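Local coordinates for endoglucanase (PDB 6VC5), which probably hydrolyses internal beta-1,4-glucosidic linkages in cellulose and related beta-glucans, at residues A[69-74]-A[91-96]. Residues are numbered along the deposited sequence; the frame is centred on the assembly and turned at random.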
loop_
_atom_site.group_PDB
_atom_site.type_symbol
_atom_site.label_atom_id
_atom_site.label_comp_id
_atom_site.label_asym_id
_atom_site.label_seq_id
_atom_site.Cartn_x
_atom_site.Cartn_y
_atom_site.Cartn_z
ATOM N N ALA A 69 12.803 -6.459 -12.621
ATOM C CA ALA A 69 13.118 -5.737 -11.395
ATOM C C ALA A 69 12.037 -5.856 -10.325
ATOM O O ALA A 69 12.172 -5.250 -9.260
ATOM C CB ALA A 69 13.393 -4.256 -11.700
ATOM N N LEU A 70 10.982 -6.631 -10.569
ATOM C CA LEU A 70 9.952 -6.824 -9.556
ATOM C C LEU A 70 10.441 -7.814 -8.497
ATOM O O LEU A 70 11.527 -8.393 -8.609
ATOM C CB LEU A 70 8.648 -7.255 -10.214
ATOM C CG LEU A 70 8.169 -6.367 -11.370
ATOM C CD1 LEU A 70 6.837 -6.876 -11.893
ATOM C CD2 LEU A 70 8.036 -4.932 -10.893
ATOM N N PHE A 71 9.612 -8.042 -7.474
ATOM C CA PHE A 71 10.023 -8.771 -6.277
ATOM C C PHE A 71 9.097 -9.943 -6.018
ATOM O O PHE A 71 7.872 -9.797 -6.050
ATOM C CB PHE A 71 10.021 -7.846 -5.047
ATOM C CG PHE A 71 11.016 -6.748 -5.150
ATOM C CD1 PHE A 71 12.267 -6.885 -4.580
ATOM C CD2 PHE A 71 10.705 -5.585 -5.847
ATOM C CE1 PHE A 71 13.213 -5.889 -4.703
ATOM C CE2 PHE A 71 11.631 -4.581 -5.965
ATOM C CZ PHE A 71 12.891 -4.731 -5.400
ATOM N N SER A 72 9.681 -11.099 -5.732
ATOM C CA SER A 72 8.874 -12.189 -5.203
ATOM C C SER A 72 8.241 -11.741 -3.891
ATOM O O SER A 72 8.863 -11.039 -3.096
ATOM C CB SER A 72 9.761 -13.400 -4.968
ATOM O OG SER A 72 10.309 -13.871 -6.192
ATOM N N TRP A 73 6.986 -12.134 -3.669
ATOM C CA TRP A 73 6.229 -11.498 -2.595
ATOM C C TRP A 73 6.656 -11.959 -1.201
ATOM O O TRP A 73 6.461 -11.215 -0.231
ATOM C CB TRP A 73 4.725 -11.683 -2.802
ATOM C CG TRP A 73 4.215 -13.043 -2.482
ATOM C CD1 TRP A 73 4.331 -14.170 -3.254
ATOM C CD2 TRP A 73 3.481 -13.427 -1.317
ATOM N NE1 TRP A 73 3.712 -15.234 -2.627
ATOM C CE2 TRP A 73 3.187 -14.799 -1.438
ATOM C CE3 TRP A 73 3.045 -12.736 -0.179
ATOM C CZ2 TRP A 73 2.483 -15.501 -0.458
ATOM C CZ3 TRP A 73 2.347 -13.434 0.797
ATOM C CH2 TRP A 73 2.073 -14.803 0.649
ATOM N N ARG A 74 7.234 -13.154 -1.073
ATOM C CA ARG A 74 7.461 -13.728 0.247
ATOM C C ARG A 74 8.734 -14.563 0.311
ATOM O O ARG A 74 9.078 -15.285 -0.632
ATOM C CB ARG A 74 6.267 -14.602 0.663
ATOM C CG ARG A 74 6.454 -15.303 1.995
ATOM C CD ARG A 74 5.165 -15.908 2.492
ATOM N NE ARG A 74 4.809 -17.095 1.737
ATOM C CZ ARG A 74 3.749 -17.844 2.018
ATOM N NH1 ARG A 74 2.970 -17.513 3.040
ATOM N NH2 ARG A 74 3.473 -18.915 1.287
ATOM N N ASP A 91 1.896 -3.716 -4.759
ATOM C CA ASP A 91 2.065 -2.692 -3.735
ATOM C C ASP A 91 3.447 -2.769 -3.100
ATOM O O ASP A 91 4.056 -1.734 -2.820
ATOM C CB ASP A 91 0.919 -2.710 -2.714
ATOM C CG ASP A 91 0.903 -3.943 -1.828
ATOM O OD1 ASP A 91 1.338 -5.031 -2.260
ATOM O OD2 ASP A 91 0.389 -3.814 -0.689
ATOM N N GLY A 92 3.969 -3.981 -2.897
ATOM C CA GLY A 92 5.344 -4.107 -2.433
ATOM C C GLY A 92 6.342 -3.514 -3.410
ATOM O O GLY A 92 7.242 -2.760 -3.021
ATOM N N ASP A 93 6.184 -3.830 -4.699
ATOM C CA ASP A 93 7.054 -3.251 -5.723
ATOM C C ASP A 93 7.035 -1.721 -5.664
ATOM O O ASP A 93 8.090 -1.068 -5.692
ATOM C CB ASP A 93 6.618 -3.729 -7.115
ATOM C CG ASP A 93 6.538 -5.261 -7.245
ATOM O OD1 ASP A 93 7.359 -5.984 -6.641
ATOM O OD2 ASP A 93 5.659 -5.747 -7.996
ATOM N N LEU A 94 5.838 -1.129 -5.555
ATOM C CA LEU A 94 5.710 0.330 -5.585
ATOM C C LEU A 94 6.215 0.984 -4.302
ATOM O O LEU A 94 6.734 2.107 -4.346
ATOM C CB LEU A 94 4.245 0.710 -5.819
ATOM C CG LEU A 94 3.754 0.485 -7.245
ATOM C CD1 LEU A 94 2.256 0.739 -7.308
ATOM C CD2 LEU A 94 4.495 1.348 -8.270
ATOM N N LEU A 95 6.067 0.310 -3.156
ATOM C CA LEU A 95 6.587 0.847 -1.896
ATOM C C LEU A 95 8.110 0.854 -1.881
ATOM O O LEU A 95 8.730 1.839 -1.452
ATOM C CB LEU A 95 6.048 0.025 -0.723
ATOM C CG LEU A 95 4.575 0.259 -0.390
ATOM C CD1 LEU A 95 4.088 -0.934 0.425
ATOM C CD2 LEU A 95 4.371 1.564 0.369
ATOM N N ILE A 96 8.725 -0.243 -2.340
ATOM C CA ILE A 96 10.179 -0.316 -2.435
ATOM C C ILE A 96 10.702 0.769 -3.376
ATOM O O ILE A 96 11.676 1.468 -3.070
ATOM C CB ILE A 96 10.598 -1.734 -2.870
ATOM C CG1 ILE A 96 10.305 -2.738 -1.750
ATOM C CG2 ILE A 96 12.062 -1.759 -3.257
ATOM C CD1 ILE A 96 10.426 -4.206 -2.181
HETATM O O HOH W 1 6.376 -7.928 -4.768
#
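Phe71, in the loop between helix 49-62 and strand 74-76, meets Asp93 and Ile96 near the start of helix 90-106, a loop-to-helix contact within the (alpha/alpha)6 barrel expected of glycosyl hydrolase family 8. Its CB lies 3.6 Å from Asp93 OD1. One bond farther on, with CG beside the backbone N (chi1 -64°), the ring sets its CD2 edge against the same oxygen, which sits in the ring plane. The Ile96 side chain points at the ring from the helix: its CD1 stands over the centre of one face, 3.8 Å from the centroid and 4° off the normal, a CH-pi contact. At the far end, Phe71 CZ and CE2 touch Ile96 CG2, with CZ 3.8 Å from that methyl. Ile119 and Trp56, from helices 110-126 and 49-62, pack against both side chains.

The polar part adjoins this apolar patch. Phe71 N donates to Asp93 OD1 at 3.2 Å, a bent bond (139°) arriving from above the carboxylate plane. A water lies near Phe71 O and also near Asp93 OD1. Leu70 CD2 packs 3.8 Å from Asp93 OD2. With alanine in place of Phe71, Ile96 CD1 would probably lose its aromatic face and a gap would open between the loop and the helices around it. One buried carboxylate thus ties loop backbone to helix: OD1 takes the Phe71 amide, while OD2 is held by Asn88 ND2.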